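Local coordinates for protein dihydrodipicolinate synthase (Oceanobacillus iheyensis HTE831, PDB 3D0C) that probably catalyses the condensation of pyruvate with aspartate semialdehyde to 4-hydroxy-tetrahydrodipicolinate, a step of lysine biosynthesis, at residues 128-133 against 154-159; 216-221 against 269-274; 227-230 against 236-239. The protein carries 1 engineered substitution. One frame throughout, in Å; residues are numbered along the deposited sequence.

Contact 1 (128-133 against 154-159); sequences YYRNII and IKELAP
Two neighbouring helices on the outside of the TIM barrel, 122-135 and 152-157, meet where the two methyls of Leu157 touch Tyr129 and Arg130. CD1 of Leu157 lies 3.6 Å from CB of Tyr129 and 3.8 Å from CD2 of the same ring, so the methyl sits at the root of the aromatic side chain, and the two side chains cross at about a right angle. The other branch, CD2 of Leu157, approaches the aliphatic base of Arg130 at 4.1 Å from CB. Helix 122-135 is the crossover between strands 109-112 and 140-144, and helix 152-157 follows strand 140-144; Ile142 of that strand touches both Tyr129 and Leu157, so apolar groups of the strand lie on the barrel side. The side chain of Tyr129 comes within about 7 Å of that of Tyr143, the predicted proton donor/acceptor.

Toward the surface the contact turns polar. With CG anti to the backbone N (chi1 -177°), the bend at chi3 (55°) brings the Arg130 guanidinium near helix 152-157. There a water lies in the guanidinium plane at its edge; it donates to O of Glu156 at 2.7 Å and accepts a weak bond from NH1 of Arg130 at 3.2 Å. OE2 of Glu156 stays 4.3 Å from NH1 of Arg130, beyond a salt bridge, whereas NH2 forms a salt bridge with Glu127, three residues earlier in the same helix.

Contact 2 (216-221 against 269-274); sequences VNVFPQ and EQLGLR
A Schellman motif ends helix 260-270, and the two leucines around its glycine, Leu271 and Leu273, face the loop that follows the last barrel strand. CD1 of Leu271 does most of the touching. It lies 3.4 Å from CG1 of Val218, a close approach for two methyls, and 3.7 Å from CZ of Phe219, so that one methyl touches both a valine branch and the far end of the Phe219 ring. The leucine side chain crosses both partners at about a right angle, and the methyl approaches the ring obliquely. Val218 offers this branch because CG1 stands anti to its backbone N (chi1 -165°), while Phe219, at the N-cap position of helix 220-232, brings the end of its ring to the same methyl.

Gly272 is the C-prime residue of the Schellman motif: its positive phi turns the chain, its N bonds to O of Glu269 at 2.7 Å, and N of Leu273 returns to O of Met268. After this turn CD1 of Leu273 rests 3.9 Å from O of Asn217, a methyl beside a backbone carbonyl. Met268 and Ile264 of the same helix also pack on Val218, and Trp300 of the C-terminal helix 287-303 meets the Phe219 ring with planes at about 70°. The Asn217 amide is engaged elsewhere, ND2 bonding to O of Gly214 and O of Ile18, and its side chain lies about 4 Å from that of Thr56, a predicted pyruvate-binding residue.

Contact 3 (227-230 against 236-239); sequences LEAL and EKIW
Ile238 reaches across a helical hairpin, formed by helices 220-232 and 235-257 and the short turn between them, to lie against Ala229 and Leu230. The hairpin follows the last strand of the TIM barrel and joins the last barrel helix, 220-232, to the first of the helices that follow it. At this point the backbones are close, with CA of Ala229 only 5.3 Å from CA of Ile238, and the small methyl of Ala229 suits so near an approach. That methyl points toward the second helix and touches two consecutive residues there: its CB lies 3.7 Å from CG1 of Ile238 and 3.8 Å from CG of Lys237.

In the isoleucine, CG1 meets Ala229, while its terminal CD1, together with CG2, meets Leu230. CG1 stands anti to the carbonyl carbon (chi1 -69°), which lays it against the Ala229 methyl and backbone alike, with C of Ala229 also 3.7 Å from CG1 of Ile238. The Leu230 side chain crosses that of Ile238 at about a right angle. A single leucine methyl, CD2 of Leu230, thus faces a pair of isoleucine methyls, CG2 at 3.8 Å and CD1 at 3.7 Å of Ile238. Tyr204 and Pro201 of helix 196-206 pack on Leu230 and Ile238 respectively, so the hairpin is seated on the helix that precedes the last strand. An alanine in place of Ile238 lacks CG1, CG2 and CD1, and would probably leave a gap between Leu230 and the Ala229 methyl.

Lys237 meets Ala229 through CB and CG; its NZ ends 6.1 Å from OE1 of Glu228, too far for an ion pair.

From the N terminus, contact 1 comes first: it closes a loop of 20 residues containing strand 140-144 and joins the helices before and after that strand. It is complete before contact 2 opens, and the centres of the two lie 36 Å apart on opposite sides of the chain's centre. Contact 2 closes a longer, largely helical excursion, bringing the end of helix 260-270 back to the loop after strand 210-213. Contact 3 falls within this excursion and closes the tight turn between helices 220-232 and 235-257. Helix 220-232 starts at contact 2 and carries one side of contact 3; the nearest atoms of these contacts are about 7 Å apart without touching. None of the loops cross.

Contact 1 (128-133 against 154-159)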
ATOM      1  N   TYR A 128     -10.346 -11.056  -5.566  1.00 17.93           N
ATOM      2  CA  TYR A 128      -8.995 -10.621  -5.916  1.00 17.09           C
ATOM      3  C   TYR A 128      -8.062 -11.824  -5.896  1.00 16.39           C
ATOM      4  O   TYR A 128      -7.398 -12.154  -6.896  1.00 15.37           O
ATOM      5  CB  TYR A 128      -8.514  -9.582  -4.894  1.00 17.83           C
ATOM      6  CG  TYR A 128      -7.106  -9.095  -5.116  1.00 23.37           C
ATOM      7  CD1 TYR A 128      -6.829  -8.119  -6.069  1.00 25.93           C
ATOM      8  CD2 TYR A 128      -6.043  -9.617  -4.379  1.00 25.00           C
ATOM      9  CE1 TYR A 128      -5.526  -7.673  -6.284  1.00 27.62           C
ATOM     10  CE2 TYR A 128      -4.742  -9.184  -4.585  1.00 27.18           C
ATOM     11  CZ  TYR A 128      -4.487  -8.210  -5.539  1.00 28.05           C
ATOM     12  OH  TYR A 128      -3.195  -7.786  -5.735  1.00 23.63           O
ATOM     13  N   TYR A 129      -8.018 -12.489  -4.750  1.00 15.54           N
ATOM     14  CA  TYR A 129      -7.154 -13.651  -4.586  1.00 17.52           C
ATOM     15  C   TYR A 129      -7.456 -14.804  -5.531  1.00 17.76           C
ATOM     16  O   TYR A 129      -6.570 -15.367  -6.164  1.00 14.71           O
ATOM     17  CB  TYR A 129      -7.232 -14.160  -3.143  1.00 22.20           C
ATOM     18  CG  TYR A 129      -6.583 -13.246  -2.132  1.00 26.21           C
ATOM     19  CD1 TYR A 129      -5.275 -12.795  -2.310  1.00 26.86           C
ATOM     20  CD2 TYR A 129      -7.273 -12.839  -0.994  1.00 27.39           C
ATOM     21  CE1 TYR A 129      -4.671 -11.959  -1.375  1.00 29.84           C
ATOM     22  CE2 TYR A 129      -6.678 -12.004  -0.049  1.00 30.71           C
ATOM     23  CZ  TYR A 129      -5.378 -11.567  -0.247  1.00 31.77           C
ATOM     24  OH  TYR A 129      -4.790 -10.738   0.678  1.00 29.86           O
ATOM     25  N   ARG A 130      -8.719 -15.171  -5.627  1.00 18.34           N
ATOM     26  CA  ARG A 130      -9.086 -16.285  -6.492  1.00 21.16           C
ATOM     27  C   ARG A 130      -8.776 -16.080  -7.979  1.00 19.62           C
ATOM     28  O   ARG A 130      -8.341 -17.018  -8.656  1.00 20.39           O
ATOM     29  CB  ARG A 130     -10.571 -16.610  -6.314  1.00 24.03           C
ATOM     30  CG  ARG A 130     -11.012 -17.805  -7.128  1.00 30.84           C
ATOM     31  CD  ARG A 130     -12.180 -18.477  -6.448  1.00 35.39           C
ATOM     32  NE  ARG A 130     -13.260 -17.533  -6.217  1.00 38.65           N
ATOM     33  CZ  ARG A 130     -14.120 -17.643  -5.218  1.00 40.51           C
ATOM     34  NH1 ARG A 130     -14.004 -18.655  -4.370  1.00 41.73           N
ATOM     35  NH2 ARG A 130     -15.094 -16.757  -5.079  1.00 41.10           N
ATOM     36  N   ASN A 131      -9.024 -14.880  -8.506  1.00 21.91           N
ATOM     37  CA  ASN A 131      -8.744 -14.647  -9.912  1.00 24.53           C
ATOM     38  C   ASN A 131      -7.237 -14.737 -10.194  1.00 25.96           C
ATOM     39  O   ASN A 131      -6.837 -15.152 -11.275  1.00 24.50           O
ATOM     40  CB  ASN A 131      -9.287 -13.288 -10.357  1.00 23.27           C
ATOM     41  CG  ASN A 131     -10.805 -13.216 -10.297  1.00 26.44           C
ATOM     42  OD1 ASN A 131     -11.493 -14.243 -10.275  1.00 24.07           O
ATOM     43  ND2 ASN A 131     -11.336 -11.998 -10.286  1.00 26.17           N
ATOM     44  N   ILE A 132      -6.398 -14.359  -9.233  1.00 24.72           N
ATOM     45  CA  ILE A 132      -4.965 -14.426  -9.465  1.00 25.90           C
ATOM     46  C   ILE A 132      -4.450 -15.871  -9.428  1.00 27.67           C
ATOM     47  O   ILE A 132      -3.764 -16.315 -10.356  1.00 26.07           O
ATOM     48  CB  ILE A 132      -4.204 -13.541  -8.453  1.00 25.27           C
ATOM     49  CG1 ILE A 132      -4.616 -12.080  -8.672  1.00 24.09           C
ATOM     50  CG2 ILE A 132      -2.689 -13.715  -8.609  1.00 23.59           C
ATOM     51  CD1 ILE A 132      -4.058 -11.143  -7.674  1.00 22.81           C
ATOM     52  N   ILE A 133      -4.805 -16.601  -8.374  1.00 28.52           N
ATOM     53  CA  ILE A 133      -4.391 -17.985  -8.205  1.00 30.01           C
ATOM     54  C   ILE A 133      -4.778 -18.821  -9.437  1.00 33.10           C
ATOM     55  O   ILE A 133      -3.931 -19.497 -10.042  1.00 33.59           O
ATOM     56  CB  ILE A 133      -5.074 -18.586  -6.963  1.00 29.96           C
ATOM     57  CG1 ILE A 133      -4.633 -17.839  -5.695  1.00 29.54           C
ATOM     58  CG2 ILE A 133      -4.761 -20.074  -6.851  1.00 28.42           C
ATOM     59  CD1 ILE A 133      -5.333 -18.274  -4.444  1.00 27.86           C
ATOM     60  N   ILE A 154      -9.687 -16.511   4.282  1.00 22.19           N
ATOM     61  CA  ILE A 154      -8.764 -17.631   4.210  1.00 23.45           C
ATOM     62  C   ILE A 154      -9.555 -18.942   4.133  1.00 23.13           C
ATOM     63  O   ILE A 154      -9.276 -19.792   3.288  1.00 20.32           O
ATOM     64  CB  ILE A 154      -7.839 -17.672   5.460  1.00 26.43           C
ATOM     65  CG1 ILE A 154      -6.859 -16.495   5.434  1.00 27.88           C
ATOM     66  CG2 ILE A 154      -7.087 -18.992   5.512  1.00 26.82           C
ATOM     67  CD1 ILE A 154      -6.068 -16.326   6.722  1.00 31.62           C
ATOM     68  N   LYS A 155     -10.535 -19.094   5.021  1.00 21.22           N
ATOM     69  CA  LYS A 155     -11.366 -20.300   5.073  1.00 25.41           C
ATOM     70  C   LYS A 155     -12.043 -20.571   3.733  1.00 23.94           C
ATOM     71  O   LYS A 155     -12.089 -21.712   3.261  1.00 23.57           O
ATOM     72  CB  LYS A 155     -12.419 -20.157   6.179  1.00 27.59           C
ATOM     73  CG  LYS A 155     -11.815 -20.097   7.583  1.00 34.97           C
ATOM     74  CD  LYS A 155     -12.830 -19.704   8.654  1.00 41.16           C
ATOM     75  CE  LYS A 155     -13.980 -20.690   8.746  1.00 44.45           C
ATOM     76  NZ  LYS A 155     -14.908 -20.317   9.855  1.00 48.20           N
ATOM     77  N   GLU A 156     -12.556 -19.510   3.126  1.00 22.03           N
ATOM     78  CA  GLU A 156     -13.221 -19.586   1.829  1.00 25.55           C
ATOM     79  C   GLU A 156     -12.288 -20.078   0.719  1.00 25.40           C
ATOM     80  O   GLU A 156     -12.681 -20.875  -0.136  1.00 25.41           O
ATOM     81  CB  GLU A 156     -13.757 -18.202   1.455  1.00 29.48           C
ATOM     82  CG  GLU A 156     -14.090 -18.034  -0.010  1.00 35.93           C
ATOM     83  CD  GLU A 156     -15.531 -18.354  -0.314  1.00 40.96           C
ATOM     84  OE1 GLU A 156     -15.986 -19.457   0.057  1.00 44.15           O
ATOM     85  OE2 GLU A 156     -16.209 -17.498  -0.924  1.00 42.70           O
ATOM     86  N   LEU A 157     -11.046 -19.609   0.739  1.00 23.53           N
ATOM     87  CA  LEU A 157     -10.070 -19.967  -0.288  1.00 24.18           C
ATOM     88  C   LEU A 157      -9.270 -21.251  -0.077  1.00 22.36           C
ATOM     89  O   LEU A 157      -8.788 -21.850  -1.042  1.00 19.07           O
ATOM     90  CB  LEU A 157      -9.089 -18.811  -0.469  1.00 24.76           C
ATOM     91  CG  LEU A 157      -9.692 -17.468  -0.883  1.00 26.41           C
ATOM     92  CD1 LEU A 157      -8.643 -16.378  -0.737  1.00 27.33           C
ATOM     93  CD2 LEU A 157     -10.195 -17.555  -2.313  1.00 27.35           C
ATOM     94  N   ALA A 158      -9.123 -21.665   1.178  1.00 24.11           N
ATOM     95  CA  ALA A 158      -8.344 -22.855   1.522  1.00 26.28           C
ATOM     96  C   ALA A 158      -8.543 -24.082   0.625  1.00 27.15           C
ATOM     97  O   ALA A 158      -7.577 -24.761   0.284  1.00 26.96           O
ATOM     98  CB  ALA A 158      -8.593 -23.232   2.973  1.00 24.18           C
ATOM     99  N   PRO A 159      -9.793 -24.386   0.238  1.00 28.55           N
ATOM    100  CA  PRO A 159     -10.088 -25.541  -0.616  1.00 31.84           C
ATOM    101  C   PRO A 159      -9.400 -25.563  -1.977  1.00 31.54           C
ATOM    102  O   PRO A 159      -9.270 -26.627  -2.595  1.00 30.33           O
ATOM    103  CB  PRO A 159     -11.609 -25.484  -0.751  1.00 33.63           C
ATOM    104  CG  PRO A 159     -12.025 -24.940   0.559  1.00 33.88           C
ATOM    105  CD  PRO A 159     -11.044 -23.794   0.739  1.00 31.34           C
TER
HETATM  106  O   HOH W   1     -12.719 -21.152  -2.863  1.00 31.11           O

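Contact 2 (216-221 against 269-274)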
ATOM      1  N   VAL A 216      17.974 -14.214   8.703  1.00 19.12           N
ATOM      2  CA  VAL A 216      18.792 -15.201   8.015  1.00 21.07           C
ATOM      3  C   VAL A 216      19.791 -14.583   7.028  1.00 22.80           C
ATOM      4  O   VAL A 216      20.721 -15.261   6.595  1.00 22.48           O
ATOM      5  CB  VAL A 216      17.921 -16.238   7.272  1.00 22.58           C
ATOM      6  CG1 VAL A 216      17.276 -17.192   8.274  1.00 21.98           C
ATOM      7  CG2 VAL A 216      16.857 -15.535   6.445  1.00 22.63           C
ATOM      8  N   ASN A 217      19.605 -13.309   6.675  1.00 22.33           N
ATOM      9  CA  ASN A 217      20.520 -12.628   5.745  1.00 21.97           C
ATOM     10  C   ASN A 217      21.780 -12.174   6.474  1.00 23.59           C
ATOM     11  O   ASN A 217      22.754 -11.747   5.843  1.00 21.96           O
ATOM     12  CB  ASN A 217      19.864 -11.379   5.126  1.00 21.94           C
ATOM     13  CG  ASN A 217      18.728 -11.711   4.176  1.00 25.85           C
ATOM     14  OD1 ASN A 217      18.944 -12.272   3.099  1.00 20.38           O
ATOM     15  ND2 ASN A 217      17.507 -11.361   4.571  1.00 24.07           N
ATOM     16  N   VAL A 218      21.763 -12.272   7.800  1.00 22.25           N
ATOM     17  CA  VAL A 218      22.888 -11.818   8.607  1.00 23.11           C
ATOM     18  C   VAL A 218      23.417 -12.873   9.574  1.00 24.76           C
ATOM     19  O   VAL A 218      24.622 -13.131   9.624  1.00 23.86           O
ATOM     20  CB  VAL A 218      22.481 -10.585   9.422  1.00 26.25           C
ATOM     21  CG1 VAL A 218      23.713  -9.892   9.977  1.00 28.19           C
ATOM     22  CG2 VAL A 218      21.665  -9.650   8.558  1.00 27.22           C
ATOM     23  N   PHE A 219      22.514 -13.468  10.349  1.00 22.61           N
ATOM     24  CA  PHE A 219      22.878 -14.495  11.325  1.00 25.61           C
ATOM     25  C   PHE A 219      21.960 -15.701  11.169  1.00 24.06           C
ATOM     26  O   PHE A 219      21.198 -16.035  12.074  1.00 23.64           O
ATOM     27  CB  PHE A 219      22.747 -13.942  12.752  1.00 28.70           C
ATOM     28  CG  PHE A 219      23.845 -12.998  13.142  1.00 36.12           C
ATOM     29  CD1 PHE A 219      25.124 -13.472  13.418  1.00 39.12           C
ATOM     30  CD2 PHE A 219      23.603 -11.634  13.233  1.00 38.02           C
ATOM     31  CE1 PHE A 219      26.147 -12.596  13.778  1.00 42.09           C
ATOM     32  CE2 PHE A 219      24.618 -10.750  13.592  1.00 41.33           C
ATOM     33  CZ  PHE A 219      25.893 -11.233  13.865  1.00 41.38           C
ATOM     34  N   PRO A 220      22.027 -16.383  10.016  1.00 24.84           N
ATOM     35  CA  PRO A 220      21.175 -17.553   9.784  1.00 25.18           C
ATOM     36  C   PRO A 220      21.270 -18.647  10.852  1.00 26.46           C
ATOM     37  O   PRO A 220      20.288 -19.349  11.112  1.00 23.72           O
ATOM     38  CB  PRO A 220      21.639 -18.046   8.416  1.00 24.65           C
ATOM     39  CG  PRO A 220      23.092 -17.690   8.417  1.00 25.66           C
ATOM     40  CD  PRO A 220      23.063 -16.278   8.973  1.00 24.69           C
ATOM     41  N   GLN A 221      22.447 -18.798  11.459  1.00 25.99           N
ATOM     42  CA  GLN A 221      22.642 -19.828  12.484  1.00 26.79           C
ATOM     43  C   GLN A 221      21.718 -19.618  13.690  1.00 24.57           C
ATOM     44  O   GLN A 221      21.291 -20.586  14.316  1.00 23.64           O
ATOM     45  CB  GLN A 221      24.113 -19.877  12.941  1.00 31.20           C
ATOM     46  CG  GLN A 221      25.124 -20.075  11.791  1.00 36.34           C
ATOM     47  CD  GLN A 221      26.540 -20.433  12.264  1.00 40.67           C
ATOM     48  OE1 GLN A 221      27.097 -19.794  13.164  1.00 42.35           O
ATOM     49  NE2 GLN A 221      27.132 -21.451  11.638  1.00 39.51           N
ATOM     50  N   GLU A 269      26.536  -4.854   6.300  1.00 30.17           N
ATOM     51  CA  GLU A 269      27.725  -4.062   6.004  1.00 31.82           C
ATOM     52  C   GLU A 269      28.706  -4.105   7.168  1.00 32.82           C
ATOM     53  O   GLU A 269      29.899  -4.303   6.963  1.00 32.26           O
ATOM     54  CB  GLU A 269      27.351  -2.610   5.703  1.00 32.50           C
ATOM     55  CG  GLU A 269      26.735  -2.386   4.330  1.00 37.39           C
ATOM     56  CD  GLU A 269      27.682  -2.740   3.194  1.00 42.09           C
ATOM     57  OE1 GLU A 269      28.867  -2.353   3.263  1.00 42.63           O
ATOM     58  OE2 GLU A 269      27.244  -3.397   2.225  1.00 42.93           O
ATOM     59  N   GLN A 270      28.202  -3.914   8.385  1.00 33.22           N
ATOM     60  CA  GLN A 270      29.049  -3.948   9.573  1.00 35.23           C
ATOM     61  C   GLN A 270      29.752  -5.297   9.696  1.00 34.14           C
ATOM     62  O   GLN A 270      30.806  -5.400  10.324  1.00 33.56           O
ATOM     63  CB  GLN A 270      28.222  -3.676  10.834  1.00 37.97           C
ATOM     64  CG  GLN A 270      27.897  -2.210  11.064  1.00 46.05           C
ATOM     65  CD  GLN A 270      27.190  -1.972  12.387  1.00 50.90           C
ATOM     66  OE1 GLN A 270      27.617  -2.470  13.428  1.00 52.52           O
ATOM     67  NE2 GLN A 270      26.107  -1.201  12.353  1.00 52.55           N
ATOM     68  N   LEU A 271      29.161  -6.327   9.096  1.00 33.38           N
ATOM     69  CA  LEU A 271      29.742  -7.665   9.126  1.00 35.32           C
ATOM     70  C   LEU A 271      30.559  -7.921   7.865  1.00 33.68           C
ATOM     71  O   LEU A 271      31.039  -9.030   7.641  1.00 33.96           O
ATOM     72  CB  LEU A 271      28.650  -8.732   9.257  1.00 39.19           C
ATOM     73  CG  LEU A 271      27.874  -8.817  10.578  1.00 43.67           C
ATOM     74  CD1 LEU A 271      27.015 -10.079  10.564  1.00 45.48           C
ATOM     75  CD2 LEU A 271      28.831  -8.858  11.761  1.00 44.85           C
ATOM     76  N   GLY A 272      30.701  -6.890   7.038  1.00 32.18           N
ATOM     77  CA  GLY A 272      31.481  -7.021   5.824  1.00 31.75           C
ATOM     78  C   GLY A 272      30.771  -7.694   4.668  1.00 31.53           C
ATOM     79  O   GLY A 272      31.416  -8.178   3.734  1.00 31.72           O
ATOM     80  N   LEU A 273      29.445  -7.734   4.727  1.00 31.67           N
ATOM     81  CA  LEU A 273      28.661  -8.344   3.662  1.00 33.11           C
ATOM     82  C   LEU A 273      28.153  -7.248   2.736  1.00 31.84           C
ATOM     83  O   LEU A 273      27.849  -6.143   3.181  1.00 32.89           O
ATOM     84  CB  LEU A 273      27.488  -9.140   4.244  1.00 35.64           C
ATOM     85  CG  LEU A 273      27.840 -10.371   5.086  1.00 39.95           C
ATOM     86  CD1 LEU A 273      26.565 -11.055   5.553  1.00 41.71           C
ATOM     87  CD2 LEU A 273      28.681 -11.336   4.265  1.00 41.75           C
ATOM     88  N   ARG A 274      28.073  -7.560   1.448  1.00 31.94           N
ATOM     89  CA  ARG A 274      27.624  -6.606   0.441  1.00 32.05           C
ATOM     90  C   ARG A 274      26.111  -6.383   0.509  1.00 30.40           C
ATOM     91  O   ARG A 274      25.334  -7.267   0.157  1.00 28.87           O
ATOM     92  CB  ARG A 274      28.019  -7.113  -0.945  1.00 34.59           C
ATOM     93  CG  ARG A 274      27.988  -6.057  -2.027  1.00 40.40           C
ATOM     94  CD  ARG A 274      28.632  -6.575  -3.303  1.00 47.16           C
ATOM     95  NE  ARG A 274      28.721  -5.541  -4.327  1.00 53.99           N
ATOM     96  CZ  ARG A 274      29.246  -5.729  -5.533  1.00 58.07           C
ATOM     97  NH1 ARG A 274      29.733  -6.917  -5.867  1.00 60.16           N
ATOM     98  NH2 ARG A 274      29.281  -4.730  -6.405  1.00 59.71           N
TER

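Contact 3 (227-230 against 236-239)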
ATOM      1  N   LEU A 227      14.641 -22.611  14.842  1.00 22.69           N
ATOM      2  CA  LEU A 227      13.821 -23.603  14.150  1.00 23.91           C
ATOM      3  C   LEU A 227      14.037 -24.993  14.744  1.00 23.88           C
ATOM      4  O   LEU A 227      13.081 -25.715  15.019  1.00 22.44           O
ATOM      5  CB  LEU A 227      14.139 -23.638  12.651  1.00 25.01           C
ATOM      6  CG  LEU A 227      13.396 -24.732  11.867  1.00 26.41           C
ATOM      7  CD1 LEU A 227      11.897 -24.490  11.910  1.00 26.06           C
ATOM      8  CD2 LEU A 227      13.877 -24.749  10.432  1.00 28.36           C
ATOM      9  N   GLU A 228      15.296 -25.369  14.951  1.00 23.20           N
ATOM     10  CA  GLU A 228      15.577 -26.689  15.504  1.00 25.29           C
ATOM     11  C   GLU A 228      14.958 -26.850  16.887  1.00 23.95           C
ATOM     12  O   GLU A 228      14.349 -27.878  17.185  1.00 23.66           O
ATOM     13  CB  GLU A 228      17.080 -26.941  15.587  1.00 26.14           C
ATOM     14  CG  GLU A 228      17.410 -28.341  16.075  1.00 34.30           C
ATOM     15  CD  GLU A 228      18.872 -28.696  15.903  1.00 40.06           C
ATOM     16  OE1 GLU A 228      19.725 -28.031  16.530  1.00 41.04           O
ATOM     17  OE2 GLU A 228      19.166 -29.641  15.138  1.00 42.95           O
ATOM     18  N   ALA A 229      15.114 -25.831  17.723  1.00 20.69           N
ATOM     19  CA  ALA A 229      14.562 -25.864  19.069  1.00 23.56           C
ATOM     20  C   ALA A 229      13.050 -26.079  19.018  1.00 22.68           C
ATOM     21  O   ALA A 229      12.514 -26.904  19.754  1.00 20.75           O
ATOM     22  CB  ALA A 229      14.884 -24.565  19.799  1.00 20.22           C
ATOM     23  N   LEU A 230      12.374 -25.333  18.151  1.00 22.90           N
ATOM     24  CA  LEU A 230      10.924 -25.448  17.998  1.00 26.10           C
ATOM     25  C   LEU A 230      10.505 -26.851  17.565  1.00 24.60           C
ATOM     26  O   LEU A 230       9.549 -27.415  18.087  1.00 25.35           O
ATOM     27  CB  LEU A 230      10.409 -24.431  16.970  1.00 27.69           C
ATOM     28  CG  LEU A 230      10.384 -22.951  17.364  1.00 31.84           C
ATOM     29  CD1 LEU A 230       9.962 -22.111  16.160  1.00 32.67           C
ATOM     30  CD2 LEU A 230       9.423 -22.741  18.520  1.00 33.29           C
ATOM     31  N   GLU A 236      13.137 -24.664  26.796  1.00 30.43           N
ATOM     32  CA  GLU A 236      14.207 -23.856  27.357  1.00 29.83           C
ATOM     33  C   GLU A 236      15.061 -23.200  26.275  1.00 28.06           C
ATOM     34  O   GLU A 236      15.361 -22.004  26.345  1.00 25.31           O
ATOM     35  CB  GLU A 236      15.082 -24.712  28.272  1.00 34.64           C
ATOM     36  CG  GLU A 236      14.351 -25.270  29.490  1.00 42.79           C
ATOM     37  CD  GLU A 236      13.085 -26.037  29.120  1.00 46.96           C
ATOM     38  OE1 GLU A 236      13.177 -26.992  28.311  1.00 47.33           O
ATOM     39  OE2 GLU A 236      11.998 -25.684  29.636  1.00 47.74           O
ATOM     40  N   LYS A 237      15.454 -23.983  25.277  1.00 26.44           N
ATOM     41  CA  LYS A 237      16.269 -23.460  24.193  1.00 26.50           C
ATOM     42  C   LYS A 237      15.449 -22.485  23.335  1.00 24.58           C
ATOM     43  O   LYS A 237      15.964 -21.465  22.870  1.00 22.67           O
ATOM     44  CB  LYS A 237      16.807 -24.611  23.335  1.00 28.49           C
ATOM     45  CG  LYS A 237      17.754 -24.158  22.235  1.00 34.79           C
ATOM     46  CD  LYS A 237      18.944 -23.397  22.808  1.00 41.50           C
ATOM     47  CE  LYS A 237      19.801 -22.773  21.713  1.00 45.35           C
ATOM     48  NZ  LYS A 237      20.398 -23.787  20.805  1.00 46.27           N
ATOM     49  N   ILE A 238      14.174 -22.801  23.134  1.00 24.04           N
ATOM     50  CA  ILE A 238      13.292 -21.946  22.345  1.00 23.91           C
ATOM     51  C   ILE A 238      13.308 -20.526  22.904  1.00 23.82           C
ATOM     52  O   ILE A 238      13.571 -19.557  22.186  1.00 22.20           O
ATOM     53  CB  ILE A 238      11.848 -22.481  22.370  1.00 26.09           C
ATOM     54  CG1 ILE A 238      11.763 -23.794  21.588  1.00 27.74           C
ATOM     55  CG2 ILE A 238      10.899 -21.438  21.804  1.00 26.22           C
ATOM     56  CD1 ILE A 238      10.401 -24.479  21.662  1.00 28.86           C
ATOM     57  N   TRP A 239      13.027 -20.415  24.199  1.00 23.48           N
ATOM     58  CA  TRP A 239      13.008 -19.128  24.881  1.00 25.25           C
ATOM     59  C   TRP A 239      14.380 -18.450  24.898  1.00 22.78           C
ATOM     60  O   TRP A 239      14.463 -17.229  24.801  1.00 21.15           O
ATOM     61  CB  TRP A 239      12.507 -19.301  26.321  1.00 29.67           C
ATOM     62  CG  TRP A 239      11.062 -19.698  26.430  1.00 37.43           C
ATOM     63  CD1 TRP A 239      10.505 -20.502  27.386  1.00 40.42           C
ATOM     64  CD2 TRP A 239       9.985 -19.288  25.574  1.00 40.04           C
ATOM     65  NE1 TRP A 239       9.149 -20.618  27.179  1.00 42.25           N
ATOM     66  CE2 TRP A 239       8.803 -19.881  26.076  1.00 42.80           C
ATOM     67  CE3 TRP A 239       9.902 -18.472  24.438  1.00 40.78           C
ATOM     68  CZ2 TRP A 239       7.555 -19.691  25.474  1.00 44.46           C
ATOM     69  CZ3 TRP A 239       8.662 -18.282  23.843  1.00 46.38           C
ATOM     70  CH2 TRP A 239       7.505 -18.887  24.364  1.00 46.87           C
TER